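Local coordinates for protein myosin-I heavy chain (Dictyostelium discoideum, PDB 5EJY) that works as an actin-based ATPase motor in the early steps of phagocytosis and in adhesion, here represented by one MyTH4-FERM module of its tail, at residues 410-415 / 479-484; 257-262 / 483-488; 48-53 / 99-104; 61-66 / 109-114. All coordinates share one frame; numbering follows the deposited sequence. Where two conformers were deposited one is given.

Contact 1. Residues 410-415 / 479-484; sequences SLVVCE and AFTGDV
The carbonyl oxygen Val413 O is gripped twice: the hydroxyl Thr481 OG1 donates to it over 2.8 Å, and a water also donates to it while accepting from Gly482 N. This double hold sits where two beta sheets of the third FERM lobe, a PH-like sandwich, meet: strand 410-415 is an outermost strand of the four-stranded sheet and strand 476-480 of the three-stranded one. The backbone pairing between them is a single bridge. Glu415 and Phe480 form an antiparallel hydrogen-bonded pair, Glu415 N reaching Phe480 O at 2.9 Å and Phe480 N reaching Glu415 O at 2.8 Å. Beside it, Cys414 CA comes within 3.1 Å of Phe480 O in a CA-H...O contact.

Beyond the bridge, side-chain and water bonds take over from backbone pairing. Thr481 has OG1 anti to its own N (chi1 -173°), which carries the hydroxyl to Val413 O from a position tilted off the carbonyl plane, and sets it beside methyl Val412 CG1. Cys414 SG lies against Ala479 CB at 4.2 Å and Thr481 CB at 4.0 Å, while Cys414 also packs on Phe427 and Leu429 of strand 426-432. The carboxylate of Glu415 is turned 70° from the ring of Phe480, and their stems touch through Glu415 CG and Phe480 CB. The ring leads away from strand 410-415 to a polyethylene glycol, probably from the crystallisation liquor, yet one corner stays at the bridge: Phe480 CD2 lies 3.6 Å from Glu415 O, which sits at the ring edge.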
loop_
_atom_site.group_PDB
_atom_site.type_symbol
_atom_site.label_atom_id
_atom_site.label_comp_id
_atom_site.label_asym_id
_atom_site.label_seq_id
_atom_site.Cartn_x
_atom_site.Cartn_y
_atom_site.Cartn_z
ATOM N N SER A 410 8.252 -1.963 18.776
ATOM C CA SER A 410 7.728 -2.512 17.529
ATOM C C SER A 410 7.715 -4.033 17.681
ATOM O O SER A 410 8.753 -4.636 17.942
ATOM C CB SER A 410 8.625 -2.115 16.352
ATOM O OG SER A 410 8.930 -0.721 16.369
ATOM N N LEU A 411 6.551 -4.646 17.509
ATOM C CA LEU A 411 6.364 -6.046 17.865
ATOM C C LEU A 411 6.341 -6.945 16.639
ATOM O O LEU A 411 5.726 -6.609 15.621
ATOM C CB LEU A 411 5.059 -6.218 18.642
ATOM C CG LEU A 411 4.926 -5.390 19.920
ATOM C CD1 LEU A 411 3.626 -5.720 20.624
ATOM C CD2 LEU A 411 6.136 -5.625 20.833
ATOM N N VAL A 412 7.004 -8.095 16.746
ATOM C CA VAL A 412 7.036 -9.078 15.669
ATOM C C VAL A 412 6.934 -10.483 16.264
ATOM O O VAL A 412 7.747 -10.864 17.110
ATOM C CB VAL A 412 8.345 -8.988 14.850
ATOM C CG1 VAL A 412 8.324 -9.991 13.695
ATOM C CG2 VAL A 412 8.567 -7.567 14.328
ATOM N N VAL A 413 5.942 -11.247 15.823
ATOM C CA VAL A 413 5.771 -12.629 16.287
ATOM C C VAL A 413 6.706 -13.549 15.505
ATOM O O VAL A 413 6.692 -13.557 14.270
ATOM C CB VAL A 413 4.314 -13.108 16.111
ATOM C CG1 VAL A 413 4.163 -14.582 16.519
ATOM C CG2 VAL A 413 3.362 -12.228 16.905
ATOM N N CYS A 414 7.522 -14.323 16.223
ATOM C CA CYS A 414 8.509 -15.172 15.582
ATOM C C CYS A 414 8.539 -16.593 16.137
ATOM O O CYS A 414 7.963 -16.897 17.185
ATOM C CB CYS A 414 9.921 -14.589 15.731
ATOM S SG CYS A 414 10.146 -12.934 15.098
ATOM N N GLU A 415 9.243 -17.451 15.416
ATOM C CA GLU A 415 9.602 -18.758 15.945
ATOM C C GLU A 415 10.972 -19.143 15.414
ATOM O O GLU A 415 11.466 -18.557 14.451
ATOM C CB GLU A 415 8.543 -19.796 15.583
ATOM C CG GLU A 415 8.373 -20.034 14.100
ATOM C CD GLU A 415 7.115 -20.828 13.794
ATOM O OE1 GLU A 415 6.064 -20.536 14.409
ATOM O OE2 GLU A 415 7.178 -21.749 12.952
ATOM N N ALA A 479 15.287 -16.157 12.789
ATOM C CA ALA A 479 13.941 -15.870 13.259
ATOM C C ALA A 479 12.935 -15.977 12.121
ATOM O O ALA A 479 12.923 -15.143 11.218
ATOM C CB ALA A 479 13.876 -14.461 13.881
ATOM N N PHE A 480 12.091 -17.002 12.178
ATOM C CA PHE A 480 11.010 -17.165 11.220
ATOM C C PHE A 480 9.834 -16.295 11.610
ATOM O O PHE A 480 9.468 -16.213 12.775
ATOM C CB PHE A 480 10.573 -18.627 11.128
ATOM C CG PHE A 480 11.633 -19.519 10.551
ATOM C CD1 PHE A 480 11.810 -19.603 9.177
ATOM C CD2 PHE A 480 12.487 -20.218 11.380
ATOM C CE1 PHE A 480 12.794 -20.403 8.636
ATOM C CE2 PHE A 480 13.484 -21.035 10.840
ATOM C CZ PHE A 480 13.633 -21.126 9.470
ATOM N N THR A 481 9.236 -15.648 10.620
ATOM C CA THR A 481 8.130 -14.748 10.892
ATOM C C THR A 481 7.311 -14.593 9.624
ATOM O O THR A 481 7.847 -14.700 8.519
ATOM C CB THR A 481 8.640 -13.379 11.392
ATOM O OG1 THR A 481 7.528 -12.573 11.798
ATOM C CG2 THR A 481 9.442 -12.655 10.298
ATOM N N GLY A 482 6.014 -14.369 9.778
ATOM C CA GLY A 482 5.154 -14.219 8.619
ATOM C C GLY A 482 5.394 -12.926 7.852
ATOM O O GLY A 482 5.178 -12.865 6.646
ATOM N N ASP A 483 5.830 -11.883 8.551
ATOM C CA ASP A 483 6.011 -10.571 7.917
ATOM C C ASP A 483 7.485 -10.194 7.886
ATOM O O ASP A 483 7.913 -9.287 8.597
ATOM C CB ASP A 483 5.219 -9.506 8.669
ATOM C CG ASP A 483 5.041 -8.200 7.861
ATOM O OD1 ASP A 483 5.766 -7.942 6.891
ATOM O OD2 ASP A 483 4.170 -7.415 8.225
ATOM N N VAL A 484 8.248 -10.885 7.049
ATOM C CA VAL A 484 9.698 -10.674 6.970
ATOM C C VAL A 484 10.051 -9.223 6.651
ATOM O O VAL A 484 10.969 -8.657 7.241
ATOM C CB VAL A 484 10.348 -11.612 5.936
ATOM C CG1 VAL A 484 11.851 -11.326 5.797
ATOM C CG2 VAL A 484 10.125 -13.066 6.341
HETATM O O HOH W 1 4.669 -14.712 12.205
#

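Contact 2. Residues 257-262 / 483-488; sequences DIAPTD and DVQKLV
Asp257 and Gln485 cross at about a right angle, with the carboxylate of one and the amide of the other 87° apart. The bond between them is nearly straight: Gln485 NE2 donates to Asp257 OD2 at 2.9 Å with an N-H...O angle of 167°, on the anti side of the carboxylate and within the plane of the amide. Gln485 gets there by running extended from the helix before its amide turns, so its stem lies alongside OD2, with CG 3.6 Å from Asp257 OD2. The other oxygen, Asp257 OD1, is held in a salt bridge by Lys292.

A second aspartate faces the backbone instead. Asp483 OD2 receives Asp257 N at 2.8 Å on its syn side, a bent bond of 133°, and Asp483 OD1 takes a weak share of the same N-H at 3.4 Å. Asp483 is also the N-cap of helix 484-499: Lys486 N approaches its OD1 at 3.2 Å from above the carboxylate plane. One side chain thus caps the start of the helix and anchors the loop, and an alanine here would probably leave both Asp257 N and Lys486 N without these acceptors and loosen the loop's hold on the helix start, with the Gln485 bond still in place. Beside these bonds, Asp257 CB packs on Lys486 CB at 3.8 Å.

The contact joins two lobes of the FERM cloverleaf. Segment 257-262 links strand 254-256 of the ubiquitin-like lobe to helix 264-277, with Ile258 and Pro260 resting on helix 223-233; from the third lobe comes helix 484-499, whose Val484, Leu487 and Val488 lie on Val467 of strand 466-470.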
loop_
_atom_site.group_PDB
_atom_site.type_symbol
_atom_site.label_atom_id
_atom_site.label_comp_id
_atom_site.label_asym_id
_atom_site.label_seq_id
_atom_site.Cartn_x
_atom_site.Cartn_y
_atom_site.Cartn_z
ATOM N N ASP A 257 3.390 -5.523 6.271
ATOM C CA ASP A 257 4.026 -4.229 6.126
ATOM C C ASP A 257 3.909 -3.750 4.680
ATOM O O ASP A 257 3.937 -4.554 3.746
ATOM C CB ASP A 257 5.506 -4.360 6.516
ATOM C CG ASP A 257 6.267 -3.052 6.411
ATOM O OD1 ASP A 257 6.059 -2.184 7.274
ATOM O OD2 ASP A 257 7.074 -2.889 5.474
ATOM N N ILE A 258 3.771 -2.442 4.505
ATOM C CA ILE A 258 3.852 -1.841 3.177
ATOM C C ILE A 258 5.080 -0.929 3.174
ATOM O O ILE A 258 5.192 -0.042 4.016
ATOM C CB ILE A 258 2.576 -1.028 2.848
ATOM C CG1 ILE A 258 1.331 -1.928 2.822
ATOM C CG2 ILE A 258 2.730 -0.306 1.498
ATOM C CD1 ILE A 258 -0.008 -1.127 2.699
ATOM N N ALA A 259 6.013 -1.145 2.252
ATOM C CA ALA A 259 7.220 -0.313 2.204
ATOM C C ALA A 259 6.900 1.147 1.855
ATOM O O ALA A 259 5.914 1.420 1.180
ATOM C CB ALA A 259 8.225 -0.882 1.217
ATOM N N PRO A 260 7.752 2.081 2.301
ATOM C CA PRO A 260 7.468 3.509 2.108
ATOM C C PRO A 260 7.281 3.878 0.650
ATOM O O PRO A 260 6.439 4.723 0.367
ATOM C CB PRO A 260 8.720 4.192 2.667
ATOM C CG PRO A 260 9.218 3.243 3.714
ATOM C CD PRO A 260 8.965 1.868 3.119
ATOM N N THR A 261 8.035 3.258 -0.257
ATOM C CA THR A 261 7.942 3.617 -1.675
ATOM C C THR A 261 6.931 2.757 -2.437
ATOM O O THR A 261 6.701 2.975 -3.623
ATOM C CB THR A 261 9.314 3.491 -2.377
ATOM O OG1 THR A 261 9.756 2.143 -2.284
ATOM C CG2 THR A 261 10.342 4.387 -1.711
ATOM N N ASP A 262 6.339 1.770 -1.771
ATOM C CA ASP A 262 5.325 0.944 -2.425
ATOM C C ASP A 262 4.046 1.761 -2.678
ATOM O O ASP A 262 3.731 2.691 -1.929
ATOM C CB ASP A 262 4.988 -0.274 -1.579
ATOM C CG ASP A 262 5.975 -1.420 -1.770
ATOM O OD1 ASP A 262 7.011 -1.248 -2.434
ATOM O OD2 ASP A 262 5.700 -2.499 -1.239
ATOM N N ASP A 483 5.830 -11.883 8.551
ATOM C CA ASP A 483 6.011 -10.571 7.917
ATOM C C ASP A 483 7.485 -10.194 7.886
ATOM O O ASP A 483 7.913 -9.287 8.597
ATOM C CB ASP A 483 5.219 -9.506 8.669
ATOM C CG ASP A 483 5.041 -8.200 7.861
ATOM O OD1 ASP A 483 5.766 -7.942 6.891
ATOM O OD2 ASP A 483 4.170 -7.415 8.225
ATOM N N VAL A 484 8.248 -10.885 7.049
ATOM C CA VAL A 484 9.698 -10.674 6.970
ATOM C C VAL A 484 10.051 -9.223 6.651
ATOM O O VAL A 484 10.969 -8.657 7.241
ATOM C CB VAL A 484 10.348 -11.612 5.936
ATOM C CG1 VAL A 484 11.851 -11.326 5.797
ATOM C CG2 VAL A 484 10.125 -13.066 6.341
ATOM N N GLN A 485 9.318 -8.607 5.729
ATOM C CA GLN A 485 9.640 -7.237 5.353
ATOM C C GLN A 485 9.544 -6.279 6.543
ATOM O O GLN A 485 10.349 -5.360 6.664
ATOM C CB GLN A 485 8.759 -6.761 4.188
ATOM C CG GLN A 485 9.072 -5.345 3.721
ATOM C CD GLN A 485 8.210 -4.924 2.545
ATOM O OE1 GLN A 485 8.444 -5.349 1.417
ATOM N NE2 GLN A 485 7.195 -4.106 2.807
ATOM N N LYS A 486 8.562 -6.491 7.417
ATOM C CA LYS A 486 8.421 -5.671 8.613
ATOM C C LYS A 486 9.667 -5.787 9.487
ATOM O O LYS A 486 10.224 -4.781 9.928
ATOM C CB LYS A 486 7.180 -6.073 9.421
ATOM C CG LYS A 486 6.934 -5.193 10.639
ATOM C CD LYS A 486 5.731 -5.651 11.463
ATOM C CE LYS A 486 5.519 -4.740 12.691
ATOM N NZ LYS A 486 4.376 -5.142 13.588
ATOM N N LEU A 487 10.103 -7.020 9.729
ATOM C CA LEU A 487 11.268 -7.237 10.588
ATOM C C LEU A 487 12.532 -6.613 9.982
ATOM O O LEU A 487 13.257 -5.896 10.664
ATOM C CB LEU A 487 11.464 -8.733 10.849
ATOM C CG LEU A 487 12.618 -9.084 11.795
ATOM C CD1 LEU A 487 12.517 -8.260 13.074
ATOM C CD2 LEU A 487 12.579 -10.569 12.103
ATOM N N VAL A 488 12.794 -6.881 8.705
ATOM C CA VAL A 488 13.948 -6.293 8.020
ATOM C C VAL A 488 13.918 -4.762 8.067
ATOM O O VAL A 488 14.919 -4.119 8.403
ATOM C CB VAL A 488 14.034 -6.752 6.542
ATOM C CG1 VAL A 488 15.082 -5.923 5.766
ATOM C CG2 VAL A 488 14.352 -8.250 6.454
HETATM O O HOH W 2 5.023 -7.073 3.639
#

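Contact 3. Residues 48-53 / 99-104; sequences LVHSDA and ESLRDE
A single carboxylate oxygen, Glu104 OE1, is bonded from opposite faces of its plane by a backbone amide and an imidazole. Leu48 N reaches it at 2.9 Å on the syn side, whereas His50 NE2 comes from above the carboxylate plane at 2.8 Å, 37° out of it; seen from the histidine, however, the oxygen lies in the ring plane. Ring and carboxylate stand 50° apart. The contact belongs to the MyTH4 helical domain, where the loop before helix 53-70 folds over the start of helix 102-112.

Glu104 presents this oxygen by leaving the helix with CG opposite its N and then bending at chi2 (80°), which brings the acid back toward the loop. The imidazole edge is used again where His50 CE1 points at Ser100 O, 3.3 Å away and in the ring plane, while Leu101 CD2 touches the ring obliquely at 4.0 Å from CE1. Leu48 adds the apolar part: its CD1 sits over the first helical turn, 3.4 Å from Glu104 N and 3.8 Å from Asp103 CB, and its side chain slides past that of Glu104 in the opposite direction. A glutamine in its place removes Glu104's negative charge and one of the two acceptor oxygens, and would probably leave some of the N-H groups round it without an acceptor and hold His50 less firmly.

The second oxygen, Glu104 OE2, accepts from Leu47 N and Gln108 NE2. With four N-H donors gathered round a buried carboxylate, the acid is likely to be ionised, and its bond to NE2 would fix the imidazole's rotation and polarise the ring.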
loop_
_atom_site.group_PDB
_atom_site.type_symbol
_atom_site.label_atom_id
_atom_site.label_comp_id
_atom_site.label_asym_id
_atom_site.label_seq_id
_atom_site.Cartn_x
_atom_site.Cartn_y
_atom_site.Cartn_z
ATOM N N LEU A 48 6.500 -1.807 -34.430
ATOM C CA LEU A 48 7.941 -1.730 -34.301
ATOM C C LEU A 48 8.555 -3.091 -34.626
ATOM O O LEU A 48 7.844 -4.072 -34.832
ATOM C CB LEU A 48 8.340 -1.262 -32.898
ATOM C CG LEU A 48 7.735 0.081 -32.481
ATOM C CD1 LEU A 48 8.114 0.442 -31.048
ATOM C CD2 LEU A 48 8.184 1.198 -33.458
ATOM N N VAL A 49 9.872 -3.148 -34.690
ATOM C CA VAL A 49 10.530 -4.394 -35.064
ATOM C C VAL A 49 10.912 -5.182 -33.820
ATOM O O VAL A 49 11.667 -4.700 -32.981
ATOM C CB VAL A 49 11.787 -4.134 -35.907
ATOM C CG1 VAL A 49 12.510 -5.447 -36.211
ATOM C CG2 VAL A 49 11.418 -3.377 -37.207
ATOM N N HIS A 50 10.387 -6.398 -33.707
ATOM C CA HIS A 50 10.762 -7.284 -32.612
ATOM C C HIS A 50 11.478 -8.523 -33.169
ATOM O O HIS A 50 10.964 -9.198 -34.052
ATOM C CB HIS A 50 9.522 -7.677 -31.791
ATOM C CG HIS A 50 8.697 -6.502 -31.347
ATOM N ND1 HIS A 50 8.968 -5.790 -30.195
ATOM C CD2 HIS A 50 7.621 -5.903 -31.911
ATOM C CE1 HIS A 50 8.094 -4.805 -30.069
ATOM N NE2 HIS A 50 7.260 -4.855 -31.094
ATOM N N SER A 51 12.668 -8.815 -32.659
ATOM C CA SER A 51 13.392 -10.011 -33.089
ATOM C C SER A 51 12.734 -11.269 -32.520
ATOM O O SER A 51 12.910 -12.372 -33.040
ATOM C CB SER A 51 14.853 -9.944 -32.643
ATOM O OG SER A 51 14.953 -9.922 -31.229
ATOM N N ASP A 52 11.975 -11.091 -31.446
ATOM C CA ASP A 52 11.256 -12.189 -30.817
ATOM C C ASP A 52 9.924 -12.366 -31.538
ATOM O O ASP A 52 9.051 -11.499 -31.472
ATOM C CB ASP A 52 11.054 -11.871 -29.334
ATOM C CG ASP A 52 10.341 -12.982 -28.569
ATOM O OD1 ASP A 52 9.663 -13.824 -29.189
ATOM O OD2 ASP A 52 10.438 -12.976 -27.326
ATOM N N ALA A 53 9.780 -13.483 -32.246
ATOM C CA ALA A 53 8.577 -13.750 -33.026
ATOM C C ALA A 53 7.305 -13.741 -32.178
ATOM O O ALA A 53 6.235 -13.358 -32.659
ATOM C CB ALA A 53 8.709 -15.071 -33.764
ATOM N N GLU A 99 9.268 -5.287 -21.012
ATOM C CA GLU A 99 9.672 -3.905 -21.250
ATOM C C GLU A 99 9.800 -3.626 -22.737
ATOM O O GLU A 99 9.618 -2.492 -23.193
ATOM C CB GLU A 99 11.002 -3.597 -20.563
ATOM C CG GLU A 99 11.275 -2.110 -20.467
ATOM C CD GLU A 99 12.749 -1.782 -20.424
ATOM O OE1 GLU A 99 13.397 -2.098 -19.402
ATOM O OE2 GLU A 99 13.258 -1.214 -21.420
ATOM N N SER A 100 10.114 -4.663 -23.498
ATOM C CA SER A 100 10.365 -4.482 -24.920
ATOM C C SER A 100 9.082 -4.377 -25.747
ATOM O O SER A 100 9.147 -4.261 -26.967
ATOM C CB SER A 100 11.275 -5.601 -25.450
ATOM O OG SER A 100 10.710 -6.874 -25.199
ATOM N N LEU A 101 7.922 -4.424 -25.088
ATOM C CA LEU A 101 6.658 -4.187 -25.767
ATOM C C LEU A 101 6.074 -2.808 -25.422
ATOM O O LEU A 101 5.048 -2.422 -25.944
ATOM C CB LEU A 101 5.635 -5.274 -25.429
ATOM C CG LEU A 101 5.724 -6.594 -26.207
ATOM C CD1 LEU A 101 4.813 -7.620 -25.596
ATOM C CD2 LEU A 101 5.361 -6.376 -27.683
ATOM N N ARG A 102 6.718 -2.082 -24.523
ATOM C CA ARG A 102 6.134 -0.835 -24.036
ATOM C C ARG A 102 6.053 0.204 -25.140
ATOM O O ARG A 102 5.007 0.867 -25.312
ATOM C CB ARG A 102 6.934 -0.294 -22.845
ATOM C CG ARG A 102 6.811 -1.197 -21.614
ATOM C CD ARG A 102 7.639 -0.703 -20.464
ATOM N NE ARG A 102 7.452 -1.550 -19.286
ATOM C CZ ARG A 102 8.026 -1.328 -18.114
ATOM N NH1 ARG A 102 8.803 -0.270 -17.956
ATOM N NH2 ARG A 102 7.800 -2.147 -17.091
ATOM N N ASP A 103 7.140 0.357 -25.890
ATOM C CA ASP A 103 7.137 1.394 -26.942
ATOM C C ASP A 103 6.154 1.038 -28.045
ATOM O O ASP A 103 5.457 1.906 -28.576
ATOM C CB ASP A 103 8.541 1.660 -27.484
ATOM C CG ASP A 103 9.426 2.370 -26.471
ATOM O OD1 ASP A 103 8.899 2.888 -25.453
ATOM O OD2 ASP A 103 10.649 2.419 -26.688
ATOM N N GLU A 104 6.075 -0.251 -28.365
ATOM C CA GLU A 104 5.052 -0.757 -29.275
ATOM C C GLU A 104 3.657 -0.269 -28.890
ATOM O O GLU A 104 2.940 0.311 -29.715
ATOM C CB GLU A 104 5.074 -2.290 -29.301
ATOM C CG GLU A 104 3.955 -2.908 -30.128
ATOM C CD GLU A 104 4.242 -2.886 -31.619
ATOM O OE1 GLU A 104 5.430 -2.978 -32.000
ATOM O OE2 GLU A 104 3.274 -2.767 -32.405
#

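Contact 4. Residues 61-66 / 109-114; sequences EIFSKV and LIKQST
Phe63 meets Gln112 obliquely in the MyTH4 helical bundle, where helix 53-70 packs against the last turn of helix 102-112. This is the tight end of the contact. The two side chains come from opposite directions, and Phe63 CZ lies 3.5 Å from Gln112 CD, with the ring and amide planes 62° apart. Phe63 CE1 is 3.7 Å from Gln112 CG, so stem and amide of the glutamine both bear on the outer end of the ring. Gln112 folds back at chi2 (-61°) to make this fit, and its NE2 is bonded to Gln39 O. Lys111 completes the grip through its methylene CE, 3.9 Å from Phe63 CE1; a bend at chi4 then turns its NZ to Ser37 O and Gln39 OE1.

Looser packing is found one turn along. Val66 points toward the partner helix, but the backbones stand 8.0 Å apart between Val66 CA and Leu109 CA, and the side chains cross obliquely with one methyl pair, Val66 CG2 and Leu109 CD2, at 4.1 Å. Leu128 and Ile129 of helix 119-133 flank this pair. Every touching residue is buried; solvent is reached on the side of segment 61-66 turned from the contact, at partly exposed Glu61, Ser64 and Lys65, the last in a cation-pi contact with Phe90.

Past the packed residues, Ile110 O accepts Thr114 OG1 at 2.9 Å and Ser113 N at 3.2 Å, from opposite faces of its carbonyl plane.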
loop_
_atom_site.group_PDB
_atom_site.type_symbol
_atom_site.label_atom_id
_atom_site.label_comp_id
_atom_site.label_asym_id
_atom_site.label_seq_id
_atom_site.Cartn_x
_atom_site.Cartn_y
_atom_site.Cartn_z
ATOM N N GLU A 61 -1.874 -8.788 -31.455
ATOM C CA GLU A 61 -3.025 -9.038 -30.585
ATOM C C GLU A 61 -3.383 -7.797 -29.762
ATOM O O GLU A 61 -4.555 -7.497 -29.536
ATOM C CB GLU A 61 -2.737 -10.205 -29.627
ATOM C CG GLU A 61 -2.544 -11.539 -30.314
ATOM C CD GLU A 61 -2.136 -12.641 -29.346
ATOM O OE1 GLU A 61 -1.766 -12.330 -28.189
ATOM O OE2 GLU A 61 -2.186 -13.823 -29.743
ATOM N N ILE A 62 -2.361 -7.097 -29.288
ATOM C CA ILE A 62 -2.576 -5.875 -28.523
ATOM C C ILE A 62 -3.381 -4.874 -29.360
ATOM O O ILE A 62 -4.314 -4.235 -28.874
ATOM C CB ILE A 62 -1.228 -5.265 -28.066
ATOM C CG1 ILE A 62 -0.683 -6.066 -26.876
ATOM C CG2 ILE A 62 -1.394 -3.762 -27.742
ATOM C CD1 ILE A 62 0.768 -5.777 -26.490
ATOM N N PHE A 63 -3.030 -4.754 -30.632
ATOM C CA PHE A 63 -3.745 -3.819 -31.490
ATOM C C PHE A 63 -5.212 -4.196 -31.605
ATOM O O PHE A 63 -6.087 -3.340 -31.537
ATOM C CB PHE A 63 -3.103 -3.699 -32.872
ATOM C CG PHE A 63 -3.631 -2.528 -33.664
ATOM C CD1 PHE A 63 -3.139 -1.254 -33.446
ATOM C CD2 PHE A 63 -4.647 -2.700 -34.589
ATOM C CE1 PHE A 63 -3.636 -0.163 -34.173
ATOM C CE2 PHE A 63 -5.144 -1.623 -35.316
ATOM C CZ PHE A 63 -4.644 -0.360 -35.103
ATOM N N SER A 64 -5.490 -5.482 -31.760
ATOM C CA SER A 64 -6.876 -5.947 -31.736
ATOM C C SER A 64 -7.586 -5.572 -30.431
ATOM O O SER A 64 -8.766 -5.208 -30.452
ATOM C CB SER A 64 -6.956 -7.455 -31.975
ATOM O OG SER A 64 -6.319 -7.791 -33.196
ATOM N N LYS A 65 -6.880 -5.656 -29.303
ATOM C CA LYS A 65 -7.469 -5.253 -28.023
ATOM C C LYS A 65 -7.747 -3.747 -27.967
ATOM O O LYS A 65 -8.768 -3.316 -27.423
ATOM C CB LYS A 65 -6.586 -5.659 -26.835
ATOM C CG LYS A 65 -6.239 -7.134 -26.754
ATOM C CD LYS A 65 -7.462 -8.024 -26.635
ATOM C CE LYS A 65 -7.034 -9.472 -26.390
ATOM N NZ LYS A 65 -8.138 -10.444 -26.613
ATOM N N VAL A 66 -6.829 -2.954 -28.512
ATOM C CA VAL A 66 -7.040 -1.512 -28.641
ATOM C C VAL A 66 -8.317 -1.228 -29.441
ATOM O O VAL A 66 -9.202 -0.499 -28.992
ATOM C CB VAL A 66 -5.831 -0.819 -29.323
ATOM C CG1 VAL A 66 -6.137 0.658 -29.614
ATOM C CG2 VAL A 66 -4.561 -0.954 -28.462
ATOM N N LEU A 109 -1.008 3.656 -29.647
ATOM C CA LEU A 109 -1.953 4.644 -29.108
ATOM C C LEU A 109 -1.766 6.026 -29.745
ATOM O O LEU A 109 -2.737 6.751 -29.990
ATOM C CB LEU A 109 -1.837 4.736 -27.581
ATOM C CG LEU A 109 -2.043 3.393 -26.875
ATOM C CD1 LEU A 109 -1.811 3.500 -25.364
ATOM C CD2 LEU A 109 -3.433 2.825 -27.182
ATOM N N ILE A 110 -0.515 6.399 -29.990
ATOM C CA ILE A 110 -0.238 7.632 -30.730
ATOM C C ILE A 110 -0.898 7.541 -32.097
ATOM O O ILE A 110 -1.640 8.440 -32.508
ATOM C CB ILE A 110 1.266 7.851 -30.901
ATOM C CG1 ILE A 110 1.916 8.083 -29.535
ATOM C CG2 ILE A 110 1.542 9.042 -31.848
ATOM C CD1 ILE A 110 3.418 7.919 -29.528
ATOM N N LYS A 111 -0.641 6.432 -32.783
ATOM C CA LYS A 111 -1.214 6.163 -34.103
ATOM C C LYS A 111 -2.740 6.283 -34.122
ATOM O O LYS A 111 -3.307 6.996 -34.959
ATOM C CB LYS A 111 -0.778 4.767 -34.587
ATOM C CG LYS A 111 -1.617 4.180 -35.715
ATOM C CD LYS A 111 -1.165 2.747 -36.060
ATOM C CE LYS A 111 -2.149 2.081 -37.015
ATOM N NZ LYS A 111 -2.146 2.777 -38.347
ATOM N N GLN A 112 -3.408 5.587 -33.206
ATOM C CA GLN A 112 -4.866 5.546 -33.228
ATOM C C GLN A 112 -5.509 6.861 -32.798
ATOM O O GLN A 112 -6.714 7.049 -32.976
ATOM C CB GLN A 112 -5.406 4.402 -32.366
ATOM C CG GLN A 112 -5.168 3.010 -32.957
ATOM C CD GLN A 112 -5.840 2.826 -34.316
ATOM O OE1 GLN A 112 -5.269 3.156 -35.353
ATOM N NE2 GLN A 112 -7.051 2.291 -34.308
ATOM N N SER A 113 -4.719 7.752 -32.209
ATOM C CA SER A 113 -5.238 9.062 -31.833
ATOM C C SER A 113 -4.808 10.135 -32.845
ATOM O O SER A 113 -5.010 11.326 -32.616
ATOM C CB SER A 113 -4.795 9.450 -30.417
ATOM O OG SER A 113 -3.384 9.599 -30.347
ATOM N N THR A 114 -4.199 9.704 -33.950
ATOM C CA THR A 114 -3.755 10.624 -35.000
ATOM C C THR A 114 -4.743 10.610 -36.160
ATOM O O THR A 114 -5.030 9.554 -36.715
ATOM C CB THR A 114 -2.357 10.252 -35.519
ATOM O OG1 THR A 114 -1.394 10.486 -34.486
ATOM C CG2 THR A 114 -1.986 11.095 -36.756
#

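The four contacts form two pairs, one in each half of the MyTH4-FERM module. Contacts 1 and 2 share Asp483 and Val484, their centres 12 Å apart, and are tied by Lys486 NZ, which probably bonds to Leu411 O at 2.8 Å; Leu487 packs on Val412 and Thr481 between them. Contacts 3 and 4 both use helix 102-112, their centres 14 Å apart and nearest atoms about 5 Å apart. Between the halves, contact 2 lies closest to contact 3, 34 Å between centres, whereas contacts 1 and 4 are 48 Å apart. The motor's ATPase site lies outside this tail fragment; polyethylene glycol, probably from the crystallisation liquor, meets Phe480 in contact 1 and Lys65 in contact 4.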